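Local structure of Alpha/beta hydrolase (Legionella pneumophila subsp. pneumophila str. Philadelphia 1, 4EZI) at residues F209-E213 / D318-P322; A223-Y227 / I251-M255; E241-Y247 / L274-F280. The protein is an alpha/beta hydrolase of unestablished function that possibly cleaves triacylglycerols as a lipase. All coordinates share one frame; numbering follows the deposited sequence.

Interaction 1. Residues F209-E213 / D318-P322; sequences FVMLE and DRDVP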
ATOM      1  N   PHE A 209      10.931  10.962 -12.411  1.00  8.91           N
ATOM      2  CA  PHE A 209      11.213   9.602 -12.791  1.00  8.36           C
ATOM      3  C   PHE A 209      10.071   9.030 -13.646  1.00  8.21           C
ATOM      4  O   PHE A 209      10.312   8.392 -14.661  1.00 10.06           O
ATOM      5  CB  PHE A 209      11.452   8.804 -11.520  1.00  9.36           C
ATOM      6  CG  PHE A 209      12.083   7.473 -11.733  1.00  8.39           C
ATOM      7  CD1 PHE A 209      13.422   7.400 -12.064  1.00  9.61           C
ATOM      8  CD2 PHE A 209      11.369   6.309 -11.592  1.00 10.26           C
ATOM      9  CE1 PHE A 209      14.054   6.202 -12.199  1.00 10.30           C
ATOM     10  CE2 PHE A 209      11.984   5.102 -11.713  1.00 10.66           C
ATOM     11  CZ  PHE A 209      13.343   5.042 -12.017  1.00 11.12           C
ATOM     12  N   VAL A 210       8.834   9.247 -13.218  1.00  7.80           N
ATOM     13  CA  VAL A 210       7.704   8.618 -13.878  1.00  7.51           C
ATOM     14  C   VAL A 210       7.391   9.331 -15.195  1.00  7.67           C
ATOM     15  O   VAL A 210       7.055   8.697 -16.185  1.00  8.58           O
ATOM     16  CB  VAL A 210       6.500   8.507 -12.908  1.00  8.05           C
ATOM     17  CG1 VAL A 210       5.338   7.821 -13.560  1.00 10.30           C
ATOM     18  CG2 VAL A 210       6.902   7.740 -11.639  1.00  9.31           C
HETATM   19  N   MSE A 211       7.513  10.662 -15.226  1.00  7.68           N
HETATM   20  CA  MSE A 211       7.214  11.399 -16.452  0.50  7.83           C
HETATM   21  C   MSE A 211       8.316  11.296 -17.491  1.00  8.04           C
HETATM   22  O   MSE A 211       8.020  11.206 -18.671  1.00  9.27           O
HETATM   23  CB  MSE A 211       6.982  12.864 -16.141  0.50  8.58           C
HETATM   24  CG  MSE A 211       5.709  13.133 -15.385  0.50 10.07           C
HETATM   25 SE   MSE A 211       5.116  14.958 -15.560  0.38 16.28          SE
HETATM   26  CE  MSE A 211       3.218  14.669 -15.333  0.50 11.12           C
ATOM     27  N   LEU A 212       9.583  11.360 -17.045  1.00  8.45           N
ATOM     28  CA  LEU A 212      10.726  11.467 -17.982  1.00  8.76           C
ATOM     29  C   LEU A 212      11.603  10.240 -18.091  1.00  8.74           C
ATOM     30  O   LEU A 212      12.357  10.137 -19.056  1.00  9.91           O
ATOM     31  CB  LEU A 212      11.609  12.658 -17.612  1.00 10.06           C
ATOM     32  CG  LEU A 212      10.959  14.026 -17.737  1.00 12.30           C
ATOM     33  CD1 LEU A 212      11.861  15.096 -17.149  1.00 14.54           C
ATOM     34  CD2 LEU A 212      10.624  14.364 -19.201  1.00 14.93           C
ATOM     35  N   GLU A 213      11.482   9.294 -17.166  1.00  9.01           N
ATOM     36  CA  GLU A 213      12.122   7.984 -17.310  1.00  8.74           C
ATOM     37  C   GLU A 213      11.034   6.895 -17.203  1.00  8.38           C
ATOM     38  O   GLU A 213      11.121   5.991 -16.374  1.00  9.49           O
ATOM     39  CB  GLU A 213      13.179   7.790 -16.252  1.00  9.39           C
ATOM     40  CG  GLU A 213      14.216   8.888 -16.268  1.00 11.68           C
ATOM     41  CD  GLU A 213      15.347   8.607 -15.317  1.00 13.46           C
ATOM     42  OE1 GLU A 213      16.033   7.574 -15.484  1.00 14.54           O
ATOM     43  OE2 GLU A 213      15.523   9.398 -14.387  1.00 19.83           O
ATOM     44  N   ASP A 318      14.700  -0.739  -9.868  1.00  8.59           N
ATOM     45  CA  ASP A 318      13.331  -0.261 -10.055  1.00  8.47           C
ATOM     46  C   ASP A 318      13.239   0.768 -11.183  1.00  7.27           C
ATOM     47  O   ASP A 318      13.964   1.759 -11.150  1.00  9.49           O
ATOM     48  CB  ASP A 318      12.808   0.359  -8.758  1.00  7.78           C
ATOM     49  CG  ASP A 318      11.312   0.153  -8.587  1.00  8.65           C
ATOM     50  OD1 ASP A 318      10.558   0.493  -9.530  1.00  8.23           O
ATOM     51  OD2 ASP A 318      10.896  -0.382  -7.543  1.00  9.85           O
ATOM     52  N   ARG A 319      12.346   0.508 -12.132  1.00  7.65           N
ATOM     53  CA  ARG A 319      12.015   1.442 -13.195  1.00  8.21           C
ATOM     54  C   ARG A 319      10.627   2.048 -13.009  1.00  7.76           C
ATOM     55  O   ARG A 319      10.160   2.779 -13.878  1.00  9.29           O
ATOM     56  CB  ARG A 319      12.180   0.799 -14.573  1.00 10.07           C
ATOM     57  CG  ARG A 319      13.554   0.214 -14.862  1.00 11.63           C
ATOM     58  CD  ARG A 319      14.689   1.125 -14.486  1.00 14.89           C
ATOM     59  NE  ARG A 319      14.638   2.460 -15.053  1.00 18.89           N
ATOM     60  CZ  ARG A 319      15.397   3.497 -14.658  1.00 20.60           C
ATOM     61  NH1 ARG A 319      16.269   3.370 -13.658  1.00 21.72           N
ATOM     62  NH2 ARG A 319      15.259   4.689 -15.245  1.00 18.88           N
ATOM     63  N   ASP A 320       9.975   1.734 -11.884  1.00  7.73           N
ATOM     64  CA  ASP A 320       8.643   2.297 -11.600  1.00  7.57           C
ATOM     65  C   ASP A 320       8.672   3.447 -10.609  1.00  7.73           C
ATOM     66  O   ASP A 320       7.915   4.407 -10.777  1.00  8.73           O
ATOM     67  CB  ASP A 320       7.696   1.253 -11.036  1.00  7.24           C
ATOM     68  CG  ASP A 320       7.209   0.242 -12.046  1.00  7.58           C
ATOM     69  OD1 ASP A 320       7.938  -0.096 -12.992  1.00  9.20           O
ATOM     70  OD2 ASP A 320       6.057  -0.219 -11.873  1.00  9.18           O
ATOM     71  N   VAL A 321       9.484   3.325  -9.561  1.00  8.32           N
ATOM     72  CA  VAL A 321       9.664   4.359  -8.550  1.00  9.55           C
ATOM     73  C   VAL A 321      11.163   4.535  -8.280  1.00  9.22           C
ATOM     74  O   VAL A 321      11.905   3.555  -8.273  1.00  9.76           O
ATOM     75  CB  VAL A 321       8.904   4.072  -7.238  1.00 12.35           C
ATOM     76  CG1 VAL A 321       7.389   4.052  -7.477  1.00 15.49           C
ATOM     77  CG2 VAL A 321       9.358   2.803  -6.673  1.00 13.43           C
ATOM     78  N   PRO A 322      11.616   5.773  -8.074  1.00  8.51           N
ATOM     79  CA  PRO A 322      13.045   6.039  -8.067  1.00  9.14           C
ATOM     80  C   PRO A 322      13.712   5.593  -6.784  1.00  8.77           C
ATOM     81  O   PRO A 322      13.349   6.035  -5.690  1.00  9.48           O
ATOM     82  CB  PRO A 322      13.124   7.557  -8.213  1.00  9.83           C
ATOM     83  CG  PRO A 322      11.849   8.058  -7.637  1.00 10.61           C
ATOM     84  CD  PRO A 322      10.827   7.011  -7.991  1.00  9.16           C
TER
HETATM   85  O   HOH W   1       9.066   5.291 -14.343  1.00  8.69           O
HETATM   86  O   HOH W   2      17.802   5.898 -13.052  1.00 24.80           O
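Glu213 OE1 takes a salt bridge from Arg319 NH2 at 3.0 Å, and water 2, which accepts from Arg319 NH1, adds a weak bond to the same oxygen. That oxygen lies in the guanidinium plane, whereas the donor comes from above the carboxylate plane, and one oxygen carries the bridge. Bends at chi2 and chi3 fold the arginine back until Phe209 CZ sits over the centre of its guanidinium, 3.7 Å from Arg319 CZ. The ring leaves the last turn of helix 203-212 with CG anti to the backbone N (chi1 -165°), the course that carries it to Pro322. Pro322 CB stands 3.9 Å from the centroid of the Phe209 ring, a CH-pi contact over its face, while Asp318 O lies at the edge, 3.5 Å from Phe209 CZ. A flat aromatic suits both neighbours, giving pi density to the proline and C-H groups to the carbonyl. The covered loop follows strand 310-314 of the alpha/beta-hydrolase fold, and Asp318 is probably the acid of a Ser-His-Asp triad, its OD2 bonding to ND1 of His351. Asp318 OD1 is gripped by Asp320 N at 2.7 Å, an Asx turn, and by Val321 N at 3.0 Å; these two N-H groups and the His351 bond together hold the carboxylate. Asp320 OD2 bonds to Arg217 and Tyr221. The backbone O of Asp320 meets Val210 CG2 at 3.6 Å.

Interaction 2. Residues A223-Y227 / I251-M255; sequences AYFFY and IPELM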
ATOM      1  N   ALA A 223      -1.930   8.678 -15.210  1.00  6.02           N
ATOM      2  CA  ALA A 223      -3.337   8.851 -15.585  1.00  7.07           C
ATOM      3  C   ALA A 223      -4.241   8.662 -14.342  1.00  6.31           C
ATOM      4  O   ALA A 223      -5.107   9.491 -14.046  1.00  6.98           O
ATOM      5  CB  ALA A 223      -3.696   7.848 -16.668  1.00  7.93           C
ATOM      6  N   TYR A 224      -3.984   7.593 -13.602  1.00  6.19           N
ATOM      7  CA  TYR A 224      -4.772   7.308 -12.397  1.00  6.31           C
ATOM      8  C   TYR A 224      -4.629   8.434 -11.381  1.00  6.25           C
ATOM      9  O   TYR A 224      -5.594   8.919 -10.784  1.00  6.78           O
ATOM     10  CB  TYR A 224      -4.296   5.973 -11.821  1.00  7.15           C
ATOM     11  CG  TYR A 224      -5.156   5.189 -10.850  1.00  7.13           C
ATOM     12  CD1 TYR A 224      -6.477   5.506 -10.576  1.00  9.26           C
ATOM     13  CD2 TYR A 224      -4.644   4.048 -10.272  1.00  8.67           C
ATOM     14  CE1 TYR A 224      -7.258   4.677  -9.789  1.00 10.46           C
ATOM     15  CE2 TYR A 224      -5.439   3.203  -9.480  1.00  8.69           C
ATOM     16  CZ  TYR A 224      -6.732   3.526  -9.233  1.00  8.48           C
ATOM     17  OH  TYR A 224      -7.524   2.691  -8.484  1.00 10.12           O
ATOM     18  N   PHE A 225      -3.388   8.872 -11.163  1.00  6.08           N
ATOM     19  CA  PHE A 225      -3.122   9.847 -10.147  1.00  6.72           C
ATOM     20  C   PHE A 225      -3.817  11.180 -10.420  1.00  6.24           C
ATOM     21  O   PHE A 225      -4.511  11.718  -9.572  1.00  6.34           O
ATOM     22  CB  PHE A 225      -1.599  10.071  -9.975  1.00  6.74           C
ATOM     23  CG  PHE A 225      -1.281  11.067  -8.894  1.00  7.07           C
ATOM     24  CD1 PHE A 225      -1.375  10.699  -7.562  1.00  8.13           C
ATOM     25  CD2 PHE A 225      -0.975  12.380  -9.190  1.00  7.78           C
ATOM     26  CE1 PHE A 225      -1.170  11.592  -6.550  1.00  9.16           C
ATOM     27  CE2 PHE A 225      -0.761  13.284  -8.161  1.00  9.06           C
ATOM     28  CZ  PHE A 225      -0.857  12.884  -6.846  1.00  9.21           C
ATOM     29  N   PHE A 226      -3.609  11.729 -11.608  1.00  6.16           N
ATOM     30  CA  PHE A 226      -4.192  13.030 -11.902  1.00  6.19           C
ATOM     31  C   PHE A 226      -5.693  12.965 -12.126  1.00  6.09           C
ATOM     32  O   PHE A 226      -6.416  13.902 -11.780  1.00  6.98           O
ATOM     33  CB  PHE A 226      -3.438  13.745 -13.035  1.00  7.39           C
ATOM     34  CG  PHE A 226      -2.070  14.206 -12.614  1.00  6.97           C
ATOM     35  CD1 PHE A 226      -1.935  15.256 -11.722  1.00  7.73           C
ATOM     36  CD2 PHE A 226      -0.954  13.577 -13.069  1.00  7.93           C
ATOM     37  CE1 PHE A 226      -0.674  15.682 -11.298  1.00  8.65           C
ATOM     38  CE2 PHE A 226       0.311  13.998 -12.661  1.00  8.69           C
ATOM     39  CZ  PHE A 226       0.447  15.037 -11.771  1.00  8.82           C
ATOM     40  N   TYR A 227      -6.200  11.856 -12.681  1.00  6.32           N
ATOM     41  CA  TYR A 227      -7.648  11.707 -12.811  1.00  6.89           C
ATOM     42  C   TYR A 227      -8.308  11.695 -11.428  1.00  6.17           C
ATOM     43  O   TYR A 227      -9.301  12.395 -11.172  1.00  6.94           O
ATOM     44  CB  TYR A 227      -7.989  10.458 -13.627  1.00  6.95           C
ATOM     45  CG  TYR A 227      -9.461  10.184 -13.703  1.00  7.77           C
ATOM     46  CD1 TYR A 227     -10.345  11.121 -14.194  1.00  9.44           C
ATOM     47  CD2 TYR A 227      -9.987   8.997 -13.255  1.00  8.68           C
ATOM     48  CE1 TYR A 227     -11.718  10.886 -14.244  1.00  9.25           C
ATOM     49  CE2 TYR A 227     -11.349   8.748 -13.296  1.00  9.70           C
ATOM     50  CZ  TYR A 227     -12.219   9.707 -13.778  1.00 10.06           C
ATOM     51  OH  TYR A 227     -13.584   9.468 -13.824  1.00 12.24           O
ATOM     52  N   ILE A 251      -9.450   8.076 -20.372  1.00  7.55           N
ATOM     53  CA  ILE A 251      -8.973   7.743 -19.046  1.00  7.17           C
ATOM     54  C   ILE A 251     -10.116   7.485 -18.046  1.00  7.40           C
ATOM     55  O   ILE A 251     -10.081   6.491 -17.320  1.00  8.23           O
ATOM     56  CB  ILE A 251      -7.917   8.756 -18.557  1.00  7.49           C
ATOM     57  CG1 ILE A 251      -6.628   8.536 -19.368  1.00  7.41           C
ATOM     58  CG2 ILE A 251      -7.680   8.663 -17.039  1.00  8.76           C
ATOM     59  CD1 ILE A 251      -5.603   9.624 -19.246  1.00  8.43           C
ATOM     60  N   PRO A 252     -11.133   8.358 -18.015  1.00  8.23           N
ATOM     61  CA  PRO A 252     -12.263   8.042 -17.111  1.00  9.09           C
ATOM     62  C   PRO A 252     -12.909   6.685 -17.350  1.00 10.09           C
ATOM     63  O   PRO A 252     -13.285   6.007 -16.391  1.00 12.36           O
ATOM     64  CB  PRO A 252     -13.248   9.189 -17.365  1.00 10.95           C
ATOM     65  CG  PRO A 252     -12.370  10.336 -17.769  1.00 11.07           C
ATOM     66  CD  PRO A 252     -11.226   9.727 -18.557  1.00  9.01           C
ATOM     67  N   GLU A 253     -12.990   6.263 -18.606  1.00 10.40           N
ATOM     68  CA  GLU A 253     -13.500   4.935 -18.940  1.00 10.74           C
ATOM     69  C   GLU A 253     -12.562   3.828 -18.429  1.00 10.06           C
ATOM     70  O   GLU A 253     -12.980   2.866 -17.766  1.00 11.41           O
ATOM     71  CB  GLU A 253     -13.644   4.709 -20.458  0.50 13.81           C
ATOM     72  CG  GLU A 253     -14.389   5.722 -21.329  0.50 21.67           C
ATOM     73  CD  GLU A 253     -14.059   5.508 -22.825  0.50 26.53           C
ATOM     74  OE1 GLU A 253     -13.913   4.335 -23.239  0.50 28.59           O
ATOM     75  OE2 GLU A 253     -13.928   6.490 -23.593  0.50 23.66           O
ATOM     76  N   LEU A 254     -11.280   3.965 -18.724  1.00  8.35           N
ATOM     77  CA  LEU A 254     -10.298   2.963 -18.316  1.00  8.85           C
ATOM     78  C   LEU A 254     -10.225   2.801 -16.815  1.00  8.68           C
ATOM     79  O   LEU A 254      -9.891   1.710 -16.334  1.00 10.40           O
ATOM     80  CB  LEU A 254      -8.913   3.313 -18.835  1.00  8.81           C
ATOM     81  CG  LEU A 254      -8.751   3.314 -20.356  1.00  9.18           C
ATOM     82  CD1 LEU A 254      -7.369   3.864 -20.730  1.00 11.01           C
ATOM     83  CD2 LEU A 254      -9.010   1.945 -20.982  1.00 11.21           C
HETATM   84  N   MSE A 255     -10.494   3.892 -16.083  1.00  8.72           N
HETATM   85  CA  MSE A 255     -10.398   3.882 -14.639  1.00  8.13           C
HETATM   86  C   MSE A 255     -11.701   3.593 -13.927  1.00  9.17           C
HETATM   87  O   MSE A 255     -11.812   3.875 -12.751  1.00 11.52           O
HETATM   88  CB  MSE A 255      -9.777   5.200 -14.119  1.00  9.58           C
HETATM   89  CG  MSE A 255      -8.425   5.540 -14.714  1.00 10.35           C
HETATM   90 SE   MSE A 255      -7.073   4.324 -14.201  0.75 11.67          SE
HETATM   91  CE  MSE A 255      -5.792   4.668 -15.666  1.00 14.59           C
TER
HETATM   92  O   HOH W   3     -14.263   6.890 -14.189  1.00 23.92           O
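Tyr227 and Pro252 make a CH-pi contact between the two helices. Pro252 CA lies 4.1 Å from the centroid of the Tyr227 ring, over its face and 26° off the normal. The pyrrolidine continues along the ring, its CG reaching Tyr227 CE1 at 3.6 Å. Proline suits a helix position whose N makes no bond to the preceding turn, and here its CA, CB and CG present C-H groups to the tyrosine. A second aromatic interaction is of the Met-aromatic kind: the selenium of Met255, present as selenomethionine, approaches the Tyr224 ring obliquely, 4.3 Å from its centroid. A bend at chi2 (-67°) brings SE beside Tyr224 and CE to Ala223. Purely aliphatic packing closes the rest. Ala223, small enough for the helices to come close, meets Ile251 CD1 with its CB at 3.7 Å and Met255 CE with the same CB at 3.9 Å. Ile251 CG2 adds to this by touching Tyr227 CB. Polar bridging is confined to water 3, which lies 2.7 Å from Tyr227 OH and donates to Pro252 O; Tyr224 OH instead bonds to Arg84 O, and its ring stacks on Tyr131. Helix 218-233 thus packs against the end of helix 247-254 in the helical insertion after strand 193-197, the place where many alpha/beta hydrolases carry a lid or cap.

Interaction 3. Residues E241-Y247 / L274-F280; sequences EIFAPPY and LIFQPKF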
ATOM      1  N   GLU A 241      -7.630  20.622 -19.153  1.00  7.54           N
ATOM      2  CA  GLU A 241      -6.382  21.321 -18.871  1.00  7.49           C
ATOM      3  C   GLU A 241      -5.257  20.291 -18.690  1.00  7.24           C
ATOM      4  O   GLU A 241      -4.108  20.549 -19.048  1.00  7.55           O
ATOM      5  CB  GLU A 241      -6.522  22.174 -17.599  1.00  8.00           C
ATOM      6  CG  GLU A 241      -5.207  22.855 -17.240  1.00  8.44           C
ATOM      7  CD  GLU A 241      -5.215  23.772 -16.016  1.00  9.31           C
ATOM      8  OE1 GLU A 241      -6.300  24.084 -15.464  1.00  9.45           O
ATOM      9  OE2 GLU A 241      -4.090  24.223 -15.649  1.00 10.97           O
ATOM     10  N   ILE A 242      -5.589  19.147 -18.092  1.00  6.64           N
ATOM     11  CA  ILE A 242      -4.632  18.113 -17.735  1.00  7.23           C
ATOM     12  C   ILE A 242      -4.346  17.204 -18.925  1.00  6.72           C
ATOM     13  O   ILE A 242      -3.193  17.064 -19.361  1.00  7.19           O
ATOM     14  CB  ILE A 242      -5.169  17.294 -16.536  1.00  7.34           C
ATOM     15  CG1 ILE A 242      -5.434  18.190 -15.323  1.00  8.12           C
ATOM     16  CG2 ILE A 242      -4.215  16.170 -16.196  1.00  7.87           C
ATOM     17  CD1 ILE A 242      -6.159  17.499 -14.227  1.00 10.81           C
ATOM     18  N   PHE A 243      -5.393  16.572 -19.461  1.00  6.45           N
ATOM     19  CA  PHE A 243      -5.266  15.468 -20.404  1.00  6.93           C
ATOM     20  C   PHE A 243      -5.551  15.911 -21.822  1.00  6.72           C
ATOM     21  O   PHE A 243      -6.590  16.513 -22.114  1.00  9.10           O
ATOM     22  CB  PHE A 243      -6.234  14.332 -20.039  1.00  6.72           C
ATOM     23  CG  PHE A 243      -5.933  13.686 -18.718  1.00  6.87           C
ATOM     24  CD1 PHE A 243      -4.715  13.044 -18.494  1.00  7.63           C
ATOM     25  CD2 PHE A 243      -6.880  13.666 -17.717  1.00  8.70           C
ATOM     26  CE1 PHE A 243      -4.452  12.429 -17.278  1.00  7.02           C
ATOM     27  CE2 PHE A 243      -6.620  13.074 -16.505  1.00  9.29           C
ATOM     28  CZ  PHE A 243      -5.414  12.424 -16.296  1.00  8.07           C
ATOM     29  N   ALA A 244      -4.633  15.571 -22.728  1.00  6.71           N
ATOM     30  CA  ALA A 244      -4.795  15.792 -24.165  1.00  8.19           C
ATOM     31  C   ALA A 244      -5.823  14.828 -24.737  1.00  7.45           C
ATOM     32  O   ALA A 244      -5.982  13.709 -24.259  1.00  8.29           O
ATOM     33  CB  ALA A 244      -3.472  15.584 -24.871  1.00  9.60           C
ATOM     34  N   PRO A 245      -6.534  15.240 -25.794  1.00  7.40           N
ATOM     35  CA  PRO A 245      -7.528  14.359 -26.385  1.00  7.58           C
ATOM     36  C   PRO A 245      -6.841  13.209 -27.124  1.00  7.34           C
ATOM     37  O   PRO A 245      -5.770  13.400 -27.694  1.00  8.58           O
ATOM     38  CB  PRO A 245      -8.299  15.267 -27.335  1.00  8.28           C
ATOM     39  CG  PRO A 245      -7.276  16.294 -27.726  1.00  7.86           C
ATOM     40  CD  PRO A 245      -6.477  16.541 -26.484  1.00  8.32           C
ATOM     41  N   PRO A 246      -7.497  12.040 -27.178  1.00  7.76           N
ATOM     42  CA  PRO A 246      -8.789  11.705 -26.566  1.00  8.89           C
ATOM     43  C   PRO A 246      -8.672  11.144 -25.139  1.00  8.67           C
ATOM     44  O   PRO A 246      -9.644  10.615 -24.615  1.00  9.43           O
ATOM     45  CB  PRO A 246      -9.297  10.617 -27.498  1.00 10.83           C
ATOM     46  CG  PRO A 246      -8.018   9.831 -27.812  1.00 11.23           C
ATOM     47  CD  PRO A 246      -6.940  10.897 -27.937  1.00  9.30           C
ATOM     48  N   TYR A 247      -7.501  11.259 -24.527  1.00  8.26           N
ATOM     49  CA  TYR A 247      -7.259  10.695 -23.200  1.00  7.76           C
ATOM     50  C   TYR A 247      -8.082  11.345 -22.108  1.00  8.13           C
ATOM     51  O   TYR A 247      -8.399  10.719 -21.094  1.00  8.93           O
ATOM     52  CB  TYR A 247      -5.757  10.744 -22.859  1.00  7.53           C
ATOM     53  CG  TYR A 247      -4.978  10.002 -23.918  1.00  8.27           C
ATOM     54  CD1 TYR A 247      -5.058   8.622 -24.006  1.00  9.82           C
ATOM     55  CD2 TYR A 247      -4.226  10.678 -24.886  1.00  9.13           C
ATOM     56  CE1 TYR A 247      -4.405   7.923 -25.004  1.00 11.45           C
ATOM     57  CE2 TYR A 247      -3.566   9.985 -25.875  1.00 10.77           C
ATOM     58  CZ  TYR A 247      -3.674   8.602 -25.933  1.00 10.80           C
ATOM     59  OH  TYR A 247      -3.013   7.908 -26.925  1.00 15.53           O
ATOM     60  N   LEU A 274       2.466  11.996 -23.835  1.00  8.84           N
ATOM     61  CA  LEU A 274       1.445  11.992 -24.899  1.00  9.20           C
ATOM     62  C   LEU A 274       0.026  12.082 -24.330  1.00  9.14           C
ATOM     63  O   LEU A 274      -0.885  12.473 -25.070  1.00 10.09           O
ATOM     64  CB  LEU A 274       1.600  10.759 -25.789  1.00 10.16           C
ATOM     65  CG  LEU A 274       2.817  10.759 -26.702  1.00 13.10           C
ATOM     66  CD1 LEU A 274       3.005   9.384 -27.305  1.00 16.92           C
ATOM     67  CD2 LEU A 274       2.675  11.849 -27.768  1.00 19.40           C
ATOM     68  N   ILE A 275      -0.187  11.776 -23.050  1.00  7.43           N
ATOM     69  CA  ILE A 275      -1.546  11.893 -22.492  1.00  7.77           C
ATOM     70  C   ILE A 275      -1.848  13.268 -21.921  1.00  6.98           C
ATOM     71  O   ILE A 275      -2.984  13.531 -21.556  1.00  7.74           O
ATOM     72  CB  ILE A 275      -1.902  10.799 -21.465  1.00  7.65           C
ATOM     73  CG1 ILE A 275      -1.165  10.970 -20.125  1.00  7.32           C
ATOM     74  CG2 ILE A 275      -1.737   9.408 -22.124  1.00  8.85           C
ATOM     75  CD1 ILE A 275      -1.752  10.112 -19.002  1.00  8.85           C
ATOM     76  N   PHE A 276      -0.842  14.143 -21.831  1.00  6.69           N
ATOM     77  CA  PHE A 276      -1.021  15.432 -21.165  1.00  6.97           C
ATOM     78  C   PHE A 276      -0.951  16.583 -22.128  1.00  6.93           C
ATOM     79  O   PHE A 276      -0.209  16.565 -23.102  1.00  8.24           O
ATOM     80  CB  PHE A 276       0.079  15.647 -20.104  1.00  8.00           C
ATOM     81  CG  PHE A 276      -0.020  14.706 -18.931  1.00  7.59           C
ATOM     82  CD1 PHE A 276      -1.068  14.810 -18.051  1.00  9.32           C
ATOM     83  CD2 PHE A 276       0.930  13.702 -18.734  1.00  7.77           C
ATOM     84  CE1 PHE A 276      -1.188  13.944 -16.984  1.00  8.43           C
ATOM     85  CE2 PHE A 276       0.806  12.835 -17.686  1.00  9.94           C
ATOM     86  CZ  PHE A 276      -0.236  12.944 -16.796  1.00  9.65           C
ATOM     87  N   GLN A 277      -1.655  17.656 -21.799  1.00  7.24           N
ATOM     88  CA  GLN A 277      -1.361  18.935 -22.441  1.00  7.61           C
ATOM     89  C   GLN A 277       0.068  19.344 -22.073  1.00  8.76           C
ATOM     90  O   GLN A 277       0.455  19.230 -20.930  1.00  8.77           O
ATOM     91  CB  GLN A 277      -2.326  20.017 -21.994  1.00  8.42           C
ATOM     92  CG  GLN A 277      -3.694  19.905 -22.668  1.00 10.05           C
ATOM     93  CD  GLN A 277      -3.604  20.080 -24.206  1.00  9.10           C
ATOM     94  OE1 GLN A 277      -2.648  20.702 -24.691  1.00 13.94           O
ATOM     95  NE2 GLN A 277      -4.566  19.551 -24.947  1.00 12.08           N
ATOM     96  N   PRO A 278       0.856  19.846 -23.041  1.00 10.34           N
ATOM     97  CA  PRO A 278       2.238  20.201 -22.707  1.00 12.20           C
ATOM     98  C   PRO A 278       2.399  21.264 -21.619  1.00 11.00           C
ATOM     99  O   PRO A 278       3.309  21.175 -20.816  1.00 12.73           O
ATOM    100  CB  PRO A 278       2.803  20.691 -24.040  1.00 14.34           C
ATOM    101  CG  PRO A 278       2.057  19.967 -25.056  1.00 16.62           C
ATOM    102  CD  PRO A 278       0.656  19.792 -24.497  1.00 12.26           C
ATOM    103  N   LYS A 279       1.512  22.243 -21.592  0.50  9.44           N
ATOM    104  CA  LYS A 279       1.622  23.222 -20.562  0.50  9.09           C
ATOM    105  C   LYS A 279       1.602  22.516 -19.199  0.50  7.97           C
ATOM    106  O   LYS A 279       2.523  22.702 -18.407  0.50  8.06           O
ATOM    107  CB  LYS A 279       0.523  24.262 -20.680  0.50  9.35           C
ATOM    108  CG  LYS A 279       0.662  25.338 -19.641  0.50 10.32           C
ATOM    109  CD  LYS A 279      -0.431  26.356 -19.809  0.50 12.39           C
ATOM    110  CE  LYS A 279      -0.713  27.184 -18.557  0.50 16.31           C
ATOM    111  NZ  LYS A 279       0.467  27.865 -17.981  0.50 15.25           N
ATOM    112  N   PHE A 280       0.563  21.704 -18.949  0.50  7.89           N
ATOM    113  CA  PHE A 280       0.354  21.018 -17.663  0.50  7.44           C
ATOM    114  C   PHE A 280       1.525  20.136 -17.202  0.50  7.31           C
ATOM    115  O   PHE A 280       2.004  20.238 -16.068  0.50  8.06           O
ATOM    116  CB  PHE A 280      -0.896  20.128 -17.750  0.50  7.08           C
ATOM    117  CG  PHE A 280      -1.181  19.386 -16.487  0.50  7.56           C
ATOM    118  CD1 PHE A 280      -1.915  19.996 -15.483  0.50  9.66           C
ATOM    119  CD2 PHE A 280      -0.685  18.099 -16.268  0.50  7.35           C
ATOM    120  CE1 PHE A 280      -2.174  19.352 -14.321  0.50 12.24           C
ATOM    121  CE2 PHE A 280      -0.929  17.452 -15.072  0.50  9.10           C
ATOM    122  CZ  PHE A 280      -1.682  18.081 -14.099  0.50  9.31           C
TER
HETATM  123  O   HOH W   4      -2.506  22.730 -19.652  1.00  9.15           O
HETATM  124  O   HOH W   5      -6.929  18.703 -23.593  1.00 11.54           O
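Phe243 and Phe276 run side by side at the apolar centre, their planes only 20° apart but slid so far that the rings barely overlap. Their centroids are 5.6 Å apart, and contact is made where Phe243 CE1 meets Phe276 CE1 at 3.6 Å. Ile242 CG2 lies over the centre of one Phe243 face and also touches Phe276 CE1, tying the two rings together. Ile275 works in two directions: with CG1 between the backbone N and the carbonyl carbon (chi1 72°), it sends CD1 to Phe243 CE1 at 4.0 Å, while CG2 stands 3.8 Å from the centroid of the Tyr247 ring, over its face. Pro246 CD lies over the opposite face of that tyrosine, toward its rim. In one of its two deposited conformations Phe280 also lays its ring against Ile242. Farther out the backbones meet in a single antiparallel bridge, Phe243 and Phe276 being its non-hydrogen-bonded pair. Gln277 N donates to Ile242 O at 2.9 Å and Ala244 N to Ile275 O at 2.9 Å. Toward the polar edge, water 5 donates to Phe243 O at 2.7 Å and accepts from Gln277 NE2 at 2.9 Å, while the carboxylate of Glu241 turns to Ser237 and Arg290. Two segments of mixed loop and helix end are therefore joined both by direct backbone bonds and by aromatic packing: peptide groups facing each other satisfy one another, and the outer Phe243 carbonyl is served by a water that the Gln277 amide itself holds.

How the interactions relate
Interactions 2 and 3 and segment 209-213 of interaction 1 lie in the long, mainly helical excursion between strands 193-197 and 310-314 of the central sheet; segment 318-322 lies beyond it, in the loop between strand 310-314 and helix 323-334. Interactions 2 and 3 alternate their segments along the chain (223-227, 241-247, 251-255, 274-280), nested inside the loop closed by interaction 1. Their centres lie about 12 Å apart, each about 19 Å from that of interaction 1. Met211 touches Phe226 and Phe276, and Phe243 packs on Ile251, so the alternating segments interlock this part of the insertion. Interaction 1 connects it to the probable triad aspartate, consistent with a cap beside the active site.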